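Local coordinates for protein nucleoside phosphorylase, putative (PDB 3BJE) that acts as a homodimeric uridine phosphorylase, splitting uridine with phosphate into uracil and ribose 1-phosphate, at residues Gly81-Thr86 / Ile341-Leu346; Glu154-Leu159 / Gln238-Thr243; Leu159-Thr164 / Lys336-Ile341. All blocks are in the same frame, centred on the assembly; numbering follows the deposited sequence.

How the contacts relate
From the N terminus, the chain first reaches the hairpin turn at 81-86, whose partner lies 255 residues further on: contact 1 closes the longest loop here when helix 329-348 packs against it. Within that loop, residues 154-159 lead into strand 161-169; they pack against strand 239-246 in contact 2, while 159-164 pack against the C-terminal helix in contact 3. Contacts 2 and 3 both lie within the span of contact 1, yet they cross, because their segments alternate along the chain; they also share Leu159. Contacts 1 and 3 share Ile341 and tie helix 329-348 to the hairpin and to strand 161-169; contact 2 ties the loop before that strand to its parallel neighbour 239-246.

Contact 1. Residues Gly81-Thr86 / Ile341-Leu346; sequences GTYKGT and IILEAL
Tyr83 and Leu343 form the tight part of this contact, where the beta hairpin of strands 76-83 and 86-92 meets the C-terminal helix 329-348. Leu343 CB sits almost on the normal of the Tyr83 ring, 3.7 Å from its centroid and 5° off, which is a CH-pi contact. Leu343 CD1 adds a second touch at the CD1-CE1 side of the ring. CG of Tyr83 is anti to the backbone N (chi1 -179°), which carries the ring across to the helix. The opposite face is lined near its rim by CG of Lys84, so the ring is held between a leucine and a lysine chain.

The polar side is the more solvent-facing: Lys84 is exposed and Glu344 partly so. Glu344, its chain bent at chi2 (-75°), brings OE2 to 2.6 Å from Tyr83 OH and 2.7 Å from Lys84 NZ, the latter being a salt bridge. Lysine takes the syn lone pair of OE2, whereas the phenol comes from the anti side, out of the carboxylate plane. The type I' turn from Tyr83 to Thr86 presents both donors, and Asp63 binds the amides of Lys84 and Gly85. Two donors gripping one oxygen imply that Glu344 is probably ionised, and probably orient the O-H of Tyr83 toward OE2.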
ATOM      1  N   GLY A  81      16.278  15.619 -13.155  1.00 18.44           N
ATOM      2  CA  GLY A  81      17.128  16.149 -14.221  1.00 18.38           C
ATOM      3  C   GLY A  81      16.278  17.053 -15.087  1.00 18.74           C
ATOM      4  O   GLY A  81      15.401  17.746 -14.579  1.00 17.18           O
ATOM      5  N   THR A  82      16.546  17.039 -16.386  1.00 18.85           N
ATOM      6  CA  THR A  82      15.750  17.792 -17.353  1.00 16.05           C
ATOM      7  C   THR A  82      15.450  16.902 -18.535  1.00 16.91           C
ATOM      8  O   THR A  82      16.162  15.928 -18.785  1.00 17.41           O
ATOM      9  CB  THR A  82      16.476  19.079 -17.845  1.00 15.98           C
ATOM     10  OG1 THR A  82      17.709  18.725 -18.493  1.00 17.98           O
ATOM     11  CG2 THR A  82      16.779  20.051 -16.703  1.00 18.94           C
ATOM     12  N   TYR A  83      14.375  17.247 -19.241  1.00 17.55           N
ATOM     13  CA  TYR A  83      14.001  16.597 -20.492  1.00 17.05           C
ATOM     14  C   TYR A  83      13.700  17.696 -21.484  1.00 18.40           C
ATOM     15  O   TYR A  83      12.803  18.503 -21.246  1.00 17.64           O
ATOM     16  CB  TYR A  83      12.767  15.701 -20.328  1.00 21.00           C
ATOM     17  CG  TYR A  83      12.390  14.990 -21.620  1.00 19.22           C
ATOM     18  CD1 TYR A  83      13.122  13.896 -22.074  1.00 21.59           C
ATOM     19  CD2 TYR A  83      11.322  15.427 -22.392  1.00 19.94           C
ATOM     20  CE1 TYR A  83      12.796  13.254 -23.260  1.00 25.26           C
ATOM     21  CE2 TYR A  83      10.988  14.782 -23.600  1.00 20.81           C
ATOM     22  CZ  TYR A  83      11.727  13.700 -24.014  1.00 24.67           C
ATOM     23  OH  TYR A  83      11.404  13.059 -25.193  1.00 25.38           O
ATOM     24  N   LYS A  84      14.479  17.744 -22.566  1.00 19.20           N
ATOM     25  CA  LYS A  84      14.389  18.822 -23.551  1.00 19.54           C
ATOM     26  C   LYS A  84      14.492  20.177 -22.864  1.00 18.70           C
ATOM     27  O   LYS A  84      13.882  21.164 -23.286  1.00 20.96           O
ATOM     28  CB  LYS A  84      13.132  18.664 -24.418  1.00 20.02           C
ATOM     29  CG  LYS A  84      13.201  17.416 -25.285  1.00 21.80           C
ATOM     30  CD  LYS A  84      12.107  17.347 -26.324  1.00 26.42           C
ATOM     31  CE  LYS A  84      12.433  16.264 -27.364  1.00 31.63           C
ATOM     32  NZ  LYS A  84      11.315  15.987 -28.342  1.00 36.03           N
ATOM     33  N   GLY A  85      15.302  20.211 -21.816  1.00 18.61           N
ATOM     34  CA  GLY A  85      15.544  21.410 -21.048  1.00 19.35           C
ATOM     35  C   GLY A  85      14.585  21.727 -19.925  1.00 19.57           C
ATOM     36  O   GLY A  85      14.856  22.612 -19.138  1.00 21.56           O
ATOM     37  N   THR A  86      13.473  21.004 -19.826  1.00 16.52           N
ATOM     38  CA  THR A  86      12.491  21.242 -18.769  1.00 17.54           C
ATOM     39  C   THR A  86      12.767  20.339 -17.561  1.00 17.97           C
ATOM     40  O   THR A  86      12.963  19.136 -17.727  1.00 18.62           O
ATOM     41  CB  THR A  86      11.080  20.951 -19.288  1.00 17.19           C
ATOM     42  OG1 THR A  86      10.784  21.875 -20.354  1.00 18.88           O
ATOM     43  CG2 THR A  86      10.028  21.073 -18.170  1.00 16.93           C
ATOM     44  N   ILE A 341       6.831   8.845 -24.548  1.00 23.29           N
ATOM     45  CA  ILE A 341       5.521   9.467 -24.705  1.00 23.76           C
ATOM     46  C   ILE A 341       5.136  10.280 -23.456  1.00 21.86           C
ATOM     47  O   ILE A 341       4.637  11.400 -23.576  1.00 24.33           O
ATOM     48  CB  ILE A 341       4.437   8.391 -25.006  1.00 24.28           C
ATOM     49  CG1 ILE A 341       4.563   7.911 -26.455  1.00 23.48           C
ATOM     50  CG2 ILE A 341       3.034   8.911 -24.713  1.00 21.52           C
ATOM     51  CD1 ILE A 341       3.853   6.599 -26.741  1.00 22.16           C
ATOM     52  N   ILE A 342       5.335   9.701 -22.274  1.00 20.56           N
ATOM     53  CA  ILE A 342       4.967  10.391 -21.027  1.00 22.26           C
ATOM     54  C   ILE A 342       5.879  11.587 -20.725  1.00 23.37           C
ATOM     55  O   ILE A 342       5.405  12.610 -20.234  1.00 22.69           O
ATOM     56  CB  ILE A 342       4.898   9.416 -19.830  1.00 22.41           C
ATOM     57  CG1 ILE A 342       3.766   8.407 -20.050  1.00 23.35           C
ATOM     58  CG2 ILE A 342       4.664  10.180 -18.526  1.00 22.77           C
ATOM     59  CD1 ILE A 342       2.409   9.062 -20.177  1.00 23.75           C
ATOM     60  N   LEU A 343       7.172  11.475 -21.024  1.00 22.55           N
ATOM     61  CA  LEU A 343       8.078  12.619 -20.861  1.00 23.01           C
ATOM     62  C   LEU A 343       7.639  13.753 -21.782  1.00 22.65           C
ATOM     63  O   LEU A 343       7.586  14.925 -21.375  1.00 23.61           O
ATOM     64  CB  LEU A 343       9.529  12.212 -21.120  1.00 22.18           C
ATOM     65  CG  LEU A 343      10.192  11.442 -19.965  1.00 23.49           C
ATOM     66  CD1 LEU A 343      11.484  10.735 -20.399  1.00 23.93           C
ATOM     67  CD2 LEU A 343      10.460  12.354 -18.767  1.00 25.85           C
ATOM     68  N   GLU A 344       7.310  13.410 -23.027  1.00 21.99           N
ATOM     69  CA  GLU A 344       6.827  14.402 -23.977  1.00 22.56           C
ATOM     70  C   GLU A 344       5.557  15.066 -23.464  1.00 21.77           C
ATOM     71  O   GLU A 344       5.420  16.285 -23.528  1.00 22.30           O
ATOM     72  CB  GLU A 344       6.569  13.782 -25.344  1.00 25.09           C
ATOM     73  CG  GLU A 344       7.845  13.368 -26.075  1.00 25.38           C
ATOM     74  CD  GLU A 344       8.633  14.534 -26.654  1.00 28.79           C
ATOM     75  OE1 GLU A 344       8.022  15.559 -27.026  1.00 32.55           O
ATOM     76  OE2 GLU A 344       9.868  14.403 -26.748  1.00 29.23           O
ATOM     77  N   ALA A 345       4.624  14.263 -22.961  1.00 23.20           N
ATOM     78  CA  ALA A 345       3.346  14.793 -22.505  1.00 21.31           C
ATOM     79  C   ALA A 345       3.549  15.699 -21.307  1.00 22.96           C
ATOM     80  O   ALA A 345       2.921  16.749 -21.196  1.00 21.53           O
ATOM     81  CB  ALA A 345       2.363  13.640 -22.158  1.00 22.65           C
ATOM     82  N   LEU A 346       4.456  15.286 -20.429  1.00 22.46           N
ATOM     83  CA  LEU A 346       4.697  15.973 -19.181  1.00 21.63           C
ATOM     84  C   LEU A 346       5.269  17.375 -19.417  1.00 22.71           C
ATOM     85  O   LEU A 346       4.792  18.342 -18.833  1.00 21.82           O
ATOM     86  CB  LEU A 346       5.657  15.147 -18.325  1.00 22.49           C
ATOM     87  CG  LEU A 346       5.900  15.679 -16.915  1.00 24.04           C
ATOM     88  CD1 LEU A 346       4.595  15.742 -16.105  1.00 21.34           C
ATOM     89  CD2 LEU A 346       6.947  14.838 -16.169  1.00 23.42           C
TER

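Contact 2. Residues Glu154-Leu159 / Gln238-Thr243; sequences ESVPPL and QYVIGT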
ATOM      1  N   GLU A 154     -12.479  -6.425 -23.404  1.00 23.00           N
ATOM      2  CA  GLU A 154     -12.096  -7.348 -24.476  1.00 26.84           C
ATOM      3  C   GLU A 154     -11.375  -6.617 -25.599  1.00 24.64           C
ATOM      4  O   GLU A 154     -10.412  -7.133 -26.150  1.00 21.55           O
ATOM      5  CB  GLU A 154     -13.312  -8.126 -25.015  1.00 29.69           C
ATOM      6  CG  GLU A 154     -13.098  -8.865 -26.353  1.00 38.34           C
ATOM      7  CD  GLU A 154     -11.801  -9.684 -26.442  1.00 46.29           C
ATOM      8  OE1 GLU A 154     -11.134  -9.918 -25.404  1.00 50.21           O
ATOM      9  OE2 GLU A 154     -11.450 -10.092 -27.578  1.00 51.19           O
ATOM     10  N   SER A 155     -11.818  -5.410 -25.912  1.00 24.98           N
ATOM     11  CA  SER A 155     -11.252  -4.658 -27.029  1.00 26.88           C
ATOM     12  C   SER A 155      -9.791  -4.226 -26.789  1.00 26.14           C
ATOM     13  O   SER A 155      -9.024  -4.088 -27.738  1.00 30.31           O
ATOM     14  CB  SER A 155     -12.117  -3.425 -27.312  1.00 26.72           C
ATOM     15  OG  SER A 155     -12.141  -2.547 -26.198  1.00 31.21           O
ATOM     16  N   VAL A 156      -9.401  -4.025 -25.535  1.00 22.67           N
ATOM     17  CA  VAL A 156      -8.106  -3.426 -25.238  1.00 22.01           C
ATOM     18  C   VAL A 156      -6.954  -4.416 -25.471  1.00 23.10           C
ATOM     19  O   VAL A 156      -6.876  -5.438 -24.799  1.00 22.80           O
ATOM     20  CB  VAL A 156      -8.069  -2.891 -23.797  1.00 20.22           C
ATOM     21  CG1 VAL A 156      -6.682  -2.361 -23.450  1.00 24.76           C
ATOM     22  CG2 VAL A 156      -9.130  -1.796 -23.602  1.00 18.72           C
ATOM     23  N   PRO A 157      -6.046  -4.110 -26.424  1.00 22.67           N
ATOM     24  CA  PRO A 157      -4.964  -5.061 -26.730  1.00 23.59           C
ATOM     25  C   PRO A 157      -3.913  -5.219 -25.618  1.00 22.11           C
ATOM     26  O   PRO A 157      -3.692  -4.286 -24.852  1.00 24.09           O
ATOM     27  CB  PRO A 157      -4.283  -4.450 -27.964  1.00 24.20           C
ATOM     28  CG  PRO A 157      -5.168  -3.350 -28.432  1.00 24.43           C
ATOM     29  CD  PRO A 157      -5.963  -2.899 -27.259  1.00 23.98           C
ATOM     30  N   PRO A 158      -3.238  -6.383 -25.569  1.00 21.12           N
ATOM     31  CA  PRO A 158      -2.079  -6.591 -24.709  1.00 18.21           C
ATOM     32  C   PRO A 158      -1.024  -5.515 -24.969  1.00 17.85           C
ATOM     33  O   PRO A 158      -0.749  -5.188 -26.126  1.00 18.52           O
ATOM     34  CB  PRO A 158      -1.542  -7.957 -25.155  1.00 20.35           C
ATOM     35  CG  PRO A 158      -2.693  -8.646 -25.753  1.00 21.80           C
ATOM     36  CD  PRO A 158      -3.536  -7.579 -26.379  1.00 21.50           C
ATOM     37  N   LEU A 159      -0.470  -4.957 -23.900  1.00 17.17           N
ATOM     38  CA  LEU A 159       0.605  -3.971 -23.985  1.00 18.16           C
ATOM     39  C   LEU A 159       0.192  -2.625 -24.589  1.00 20.67           C
ATOM     40  O   LEU A 159       1.056  -1.793 -24.875  1.00 20.78           O
ATOM     41  CB  LEU A 159       1.831  -4.550 -24.723  1.00 16.18           C
ATOM     42  CG  LEU A 159       2.403  -5.826 -24.099  1.00 19.05           C
ATOM     43  CD1 LEU A 159       3.519  -6.386 -24.961  1.00 21.66           C
ATOM     44  CD2 LEU A 159       2.889  -5.562 -22.669  1.00 20.34           C
ATOM     45  N   GLN A 238      -0.064   1.430 -29.299  1.00 17.25           N
ATOM     46  CA  GLN A 238      -1.510   1.509 -29.228  1.00 19.28           C
ATOM     47  C   GLN A 238      -1.891   2.086 -27.866  1.00 17.32           C
ATOM     48  O   GLN A 238      -1.208   1.844 -26.871  1.00 17.81           O
ATOM     49  CB  GLN A 238      -2.144   0.129 -29.436  1.00 21.42           C
ATOM     50  CG  GLN A 238      -1.912  -0.438 -30.847  1.00 24.50           C
ATOM     51  CD  GLN A 238      -2.510  -1.831 -31.055  1.00 28.86           C
ATOM     52  OE1 GLN A 238      -2.204  -2.774 -30.316  1.00 38.16           O
ATOM     53  NE2 GLN A 238      -3.357  -1.968 -32.076  1.00 35.57           N
ATOM     54  N   TYR A 239      -2.972   2.857 -27.848  1.00 16.50           N
ATOM     55  CA  TYR A 239      -3.520   3.387 -26.612  1.00 17.66           C
ATOM     56  C   TYR A 239      -5.041   3.419 -26.614  1.00 19.43           C
ATOM     57  O   TYR A 239      -5.685   3.367 -27.671  1.00 18.84           O
ATOM     58  CB  TYR A 239      -2.960   4.779 -26.307  1.00 20.70           C
ATOM     59  CG  TYR A 239      -3.479   5.896 -27.178  1.00 23.11           C
ATOM     60  CD1 TYR A 239      -4.479   6.759 -26.725  1.00 25.10           C
ATOM     61  CD2 TYR A 239      -2.950   6.113 -28.431  1.00 21.47           C
ATOM     62  CE1 TYR A 239      -4.947   7.806 -27.524  1.00 26.67           C
ATOM     63  CE2 TYR A 239      -3.412   7.153 -29.247  1.00 23.99           C
ATOM     64  CZ  TYR A 239      -4.407   7.997 -28.785  1.00 22.69           C
ATOM     65  OH  TYR A 239      -4.854   9.031 -29.588  1.00 28.77           O
ATOM     66  N   VAL A 240      -5.583   3.487 -25.403  1.00 20.11           N
ATOM     67  CA  VAL A 240      -7.012   3.592 -25.152  1.00 19.21           C
ATOM     68  C   VAL A 240      -7.236   4.610 -24.031  1.00 18.59           C
ATOM     69  O   VAL A 240      -6.340   4.844 -23.221  1.00 18.42           O
ATOM     70  CB  VAL A 240      -7.624   2.213 -24.757  1.00 21.13           C
ATOM     71  CG1 VAL A 240      -7.471   1.207 -25.898  1.00 21.76           C
ATOM     72  CG2 VAL A 240      -7.006   1.649 -23.473  1.00 18.84           C
ATOM     73  N   ILE A 241      -8.417   5.219 -24.000  1.00 17.07           N
ATOM     74  CA  ILE A 241      -8.778   6.161 -22.942  1.00 18.29           C
ATOM     75  C   ILE A 241     -10.072   5.716 -22.298  1.00 17.83           C
ATOM     76  O   ILE A 241     -11.028   5.383 -22.997  1.00 19.51           O
ATOM     77  CB  ILE A 241      -9.030   7.594 -23.450  1.00 22.08           C
ATOM     78  CG1 ILE A 241      -7.922   8.052 -24.400  1.00 27.77           C
ATOM     79  CG2 ILE A 241      -9.179   8.546 -22.247  1.00 21.11           C
ATOM     80  CD1 ILE A 241      -8.345   9.183 -25.301  1.00 34.18           C
ATOM     81  N   GLY A 242     -10.119   5.762 -20.972  1.00 15.67           N
ATOM     82  CA  GLY A 242     -11.326   5.348 -20.280  1.00 16.31           C
ATOM     83  C   GLY A 242     -11.178   5.382 -18.783  1.00 17.11           C
ATOM     84  O   GLY A 242     -10.290   6.042 -18.244  1.00 18.89           O
ATOM     85  N   THR A 243     -12.054   4.644 -18.113  1.00 14.99           N
ATOM     86  CA  THR A 243     -12.107   4.675 -16.668  1.00 15.61           C
ATOM     87  C   THR A 243     -11.159   3.637 -16.090  1.00 16.57           C
ATOM     88  O   THR A 243     -11.134   2.480 -16.527  1.00 16.10           O
ATOM     89  CB  THR A 243     -13.555   4.440 -16.181  1.00 14.76           C
ATOM     90  OG1 THR A 243     -14.376   5.529 -16.601  1.00 17.53           O
ATOM     91  CG2 THR A 243     -13.622   4.347 -14.667  1.00 15.23           C
TER
HETATM   92  O   HOH W   1      -0.869  -2.948 -28.085  1.00 37.16           O
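The loop joining strands 142-151 and 161-169 passes over the start of strand 239-246, in the central beta structure of the nucleoside phosphorylase fold, and sets Val156 against Val240. Strand 239-246 runs parallel to 161-169, so the loop touches the strand next to the one it feeds.

Between the segments the polar link is made by water: one molecule donates both to Pro158 O, at 3.0 Å, and to Gln238 OE1, at 2.6 Å.

One kind of van der Waals contact sets Pro157 against the amide end of Gln238. Pro157 CB and CG both lie 3.6 Å from Gln238 OE1. The Gln238 chain is extended beyond CG (chi2 179°), which carries the amide to the proline ring.

The apolar part is a methyl-to-methyl contact of two valines. Val315 of strand 308-318 also packs on Val156, and Ala162 on Val240, which joins the pair to the neighbouring strands. The Val156 side chain is about 12 Å from bound uracil. With CG1 of Val240 anti to the carbonyl carbon (chi1 -62°), CG2 falls between the backbone N and the carbonyl carbon. There Val240 CG2 lies 4.0 Å from both Val156 CG1 and Val156 CG2, one methyl facing two branches.

Contact 3. Residues Leu159-Thr164 / Lys336-Ile341; sequences LALAVT and KRCIKI
Helix-on-strand packing in the core of the nucleoside phosphorylase fold brings Leu161, at the start of strand 161-169, against Cys338 and Ile341 of the C-terminal helix 329-348. All three touching residues are buried, and the CA atoms of Leu161 and Cys338 stand 7.4 Å apart.

Cys338 SG is the main contact atom on the helix side: Leu161 CD1 lies 3.8 Å from it and Leu161 CD2 4.0 Å, with CB and CG of the leucine only slightly farther. The sulfur therefore rests against the whole isobutyl group rather than against one methyl. Leu161 has CG anti to its own amide nitrogen (chi1 -172°), which extends the side chain away from the strand toward the helix. Ile341, one turn on from Cys338, adds a lighter touch, its CG2 lying 4.4 Å from Leu161 CD2.

Other strands complete the surroundings: Val314 and Leu146 pack on Cys338, and Ala312 on Leu161, while Ala222 and Cys223 of helix 213-228 cover Ile341. The Leu161 side chain is about 10 Å from bound ribose 1-phosphate, so the packing is near that site without forming part of its pocket.

A polar bridge joins the ends of the segments beside this apolar patch. Gln237 binds both Leu159 O and Arg337 NE. A water, in the plane of the guanidinium at its edge, accepts from Arg337 NH2 at 2.8 Å and donates to Leu159 O at 2.8 Å.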
ATOM      1  N   LEU A 159      -0.470  -4.957 -23.900  1.00 17.17           N
ATOM      2  CA  LEU A 159       0.605  -3.971 -23.985  1.00 18.16           C
ATOM      3  C   LEU A 159       0.192  -2.625 -24.589  1.00 20.67           C
ATOM      4  O   LEU A 159       1.056  -1.793 -24.875  1.00 20.78           O
ATOM      5  CB  LEU A 159       1.831  -4.550 -24.723  1.00 16.18           C
ATOM      6  CG  LEU A 159       2.403  -5.826 -24.099  1.00 19.05           C
ATOM      7  CD1 LEU A 159       3.519  -6.386 -24.961  1.00 21.66           C
ATOM      8  CD2 LEU A 159       2.889  -5.562 -22.669  1.00 20.34           C
ATOM      9  N   ALA A 160      -1.108  -2.397 -24.776  1.00 18.59           N
ATOM     10  CA  ALA A 160      -1.608  -1.048 -25.047  1.00 15.51           C
ATOM     11  C   ALA A 160      -1.367  -0.149 -23.830  1.00 15.51           C
ATOM     12  O   ALA A 160      -1.198  -0.632 -22.695  1.00 17.79           O
ATOM     13  CB  ALA A 160      -3.086  -1.076 -25.376  1.00 16.72           C
ATOM     14  N   LEU A 161      -1.337   1.155 -24.095  1.00 14.05           N
ATOM     15  CA  LEU A 161      -1.229   2.162 -23.039  1.00 14.69           C
ATOM     16  C   LEU A 161      -2.628   2.625 -22.696  1.00 16.13           C
ATOM     17  O   LEU A 161      -3.306   3.250 -23.500  1.00 17.96           O
ATOM     18  CB  LEU A 161      -0.357   3.340 -23.474  1.00 17.52           C
ATOM     19  CG  LEU A 161      -0.010   4.370 -22.380  1.00 15.96           C
ATOM     20  CD1 LEU A 161       0.783   3.743 -21.215  1.00 19.66           C
ATOM     21  CD2 LEU A 161       0.750   5.567 -22.982  1.00 17.93           C
ATOM     22  N   ALA A 162      -3.080   2.301 -21.486  1.00 16.42           N
ATOM     23  CA  ALA A 162      -4.413   2.683 -21.050  1.00 16.68           C
ATOM     24  C   ALA A 162      -4.320   4.009 -20.283  1.00 16.77           C
ATOM     25  O   ALA A 162      -3.716   4.094 -19.194  1.00 16.63           O
ATOM     26  CB  ALA A 162      -5.016   1.598 -20.189  1.00 17.96           C
ATOM     27  N   VAL A 163      -4.922   5.040 -20.872  1.00 17.23           N
ATOM     28  CA  VAL A 163      -4.835   6.401 -20.374  1.00 17.20           C
ATOM     29  C   VAL A 163      -6.092   6.692 -19.567  1.00 15.85           C
ATOM     30  O   VAL A 163      -7.198   6.464 -20.044  1.00 17.80           O
ATOM     31  CB  VAL A 163      -4.721   7.388 -21.559  1.00 17.64           C
ATOM     32  CG1 VAL A 163      -4.580   8.832 -21.064  1.00 18.73           C
ATOM     33  CG2 VAL A 163      -3.557   7.001 -22.433  1.00 15.22           C
ATOM     34  N   THR A 164      -5.911   7.178 -18.339  1.00 17.54           N
ATOM     35  CA  THR A 164      -7.022   7.438 -17.433  1.00 16.57           C
ATOM     36  C   THR A 164      -7.747   8.729 -17.780  1.00 16.47           C
ATOM     37  O   THR A 164      -7.092   9.760 -17.980  1.00 16.58           O
ATOM     38  CB  THR A 164      -6.513   7.580 -15.981  1.00 15.63           C
ATOM     39  OG1 THR A 164      -5.893   6.350 -15.580  1.00 16.87           O
ATOM     40  CG2 THR A 164      -7.662   7.930 -15.010  1.00 15.86           C
ATOM     41  N   LYS A 336       9.605   1.303 -23.012  1.00 23.62           N
ATOM     42  CA  LYS A 336      10.521   2.289 -23.587  1.00 24.62           C
ATOM     43  C   LYS A 336       9.765   3.323 -24.435  1.00 23.00           C
ATOM     44  O   LYS A 336      10.017   4.517 -24.322  1.00 25.23           O
ATOM     45  CB  LYS A 336      11.639   1.608 -24.388  1.00 25.50           C
ATOM     46  CG  LYS A 336      12.621   0.870 -23.490  1.00 30.00           C
ATOM     47  CD  LYS A 336      13.809   0.295 -24.235  1.00 33.21           C
ATOM     48  CE  LYS A 336      14.447  -0.865 -23.445  1.00 39.46           C
ATOM     49  NZ  LYS A 336      14.661  -0.558 -21.993  1.00 43.32           N
ATOM     50  N   ARG A 337       8.807   2.869 -25.239  1.00 23.78           N
ATOM     51  CA  ARG A 337       7.998   3.793 -26.046  1.00 23.00           C
ATOM     52  C   ARG A 337       7.174   4.702 -25.149  1.00 23.23           C
ATOM     53  O   ARG A 337       7.051   5.891 -25.393  1.00 24.19           O
ATOM     54  CB  ARG A 337       7.047   3.036 -26.975  1.00 22.77           C
ATOM     55  CG  ARG A 337       7.741   2.209 -28.038  1.00 20.25           C
ATOM     56  CD  ARG A 337       6.726   1.671 -29.035  1.00 23.88           C
ATOM     57  NE  ARG A 337       5.914   0.601 -28.459  1.00 23.03           N
ATOM     58  CZ  ARG A 337       6.229  -0.692 -28.495  1.00 24.89           C
ATOM     59  NH1 ARG A 337       7.336  -1.130 -29.089  1.00 28.49           N
ATOM     60  NH2 ARG A 337       5.409  -1.571 -27.937  1.00 26.39           N
ATOM     61  N   CYS A 338       6.591   4.123 -24.106  1.00 21.63           N
ATOM     62  CA  CYS A 338       5.662   4.854 -23.265  1.00 22.84           C
ATOM     63  C   CYS A 338       6.384   5.854 -22.370  1.00 22.51           C
ATOM     64  O   CYS A 338       5.818   6.896 -22.042  1.00 23.65           O
ATOM     65  CB  CYS A 338       4.819   3.887 -22.441  1.00 24.25           C
ATOM     66  SG  CYS A 338       3.698   2.937 -23.499  1.00 22.40           S
ATOM     67  N   ILE A 339       7.612   5.529 -21.964  1.00 22.22           N
ATOM     68  CA  ILE A 339       8.415   6.475 -21.187  1.00 21.77           C
ATOM     69  C   ILE A 339       8.606   7.755 -21.994  1.00 22.96           C
ATOM     70  O   ILE A 339       8.392   8.850 -21.484  1.00 21.87           O
ATOM     71  CB  ILE A 339       9.779   5.904 -20.766  1.00 21.34           C
ATOM     72  CG1 ILE A 339       9.596   4.822 -19.699  1.00 21.57           C
ATOM     73  CG2 ILE A 339      10.700   7.021 -20.213  1.00 20.33           C
ATOM     74  CD1 ILE A 339      10.826   3.954 -19.496  1.00 23.66           C
ATOM     75  N   LYS A 340       9.002   7.616 -23.258  1.00 23.29           N
ATOM     76  CA  LYS A 340       9.211   8.785 -24.102  1.00 25.55           C
ATOM     77  C   LYS A 340       7.914   9.564 -24.292  1.00 24.76           C
ATOM     78  O   LYS A 340       7.894  10.787 -24.217  1.00 25.14           O
ATOM     79  CB  LYS A 340       9.773   8.391 -25.470  1.00 26.72           C
ATOM     80  CG  LYS A 340      10.203   9.596 -26.267  1.00 34.73           C
ATOM     81  CD  LYS A 340      10.799   9.217 -27.614  1.00 39.54           C
ATOM     82  CE  LYS A 340      11.186  10.463 -28.412  1.00 44.17           C
ATOM     83  NZ  LYS A 340      10.041  11.407 -28.550  1.00 46.31           N
ATOM     84  N   ILE A 341       6.831   8.845 -24.548  1.00 23.29           N
ATOM     85  CA  ILE A 341       5.521   9.467 -24.705  1.00 23.76           C
ATOM     86  C   ILE A 341       5.136  10.280 -23.456  1.00 21.86           C
ATOM     87  O   ILE A 341       4.637  11.400 -23.576  1.00 24.33           O
ATOM     88  CB  ILE A 341       4.437   8.391 -25.006  1.00 24.28           C
ATOM     89  CG1 ILE A 341       4.563   7.911 -26.455  1.00 23.48           C
ATOM     90  CG2 ILE A 341       3.034   8.911 -24.713  1.00 21.52           C
ATOM     91  CD1 ILE A 341       3.853   6.599 -26.741  1.00 22.16           C
TER
HETATM   92  O   HOH W   2       2.837  -2.191 -27.063  1.00 30.51           O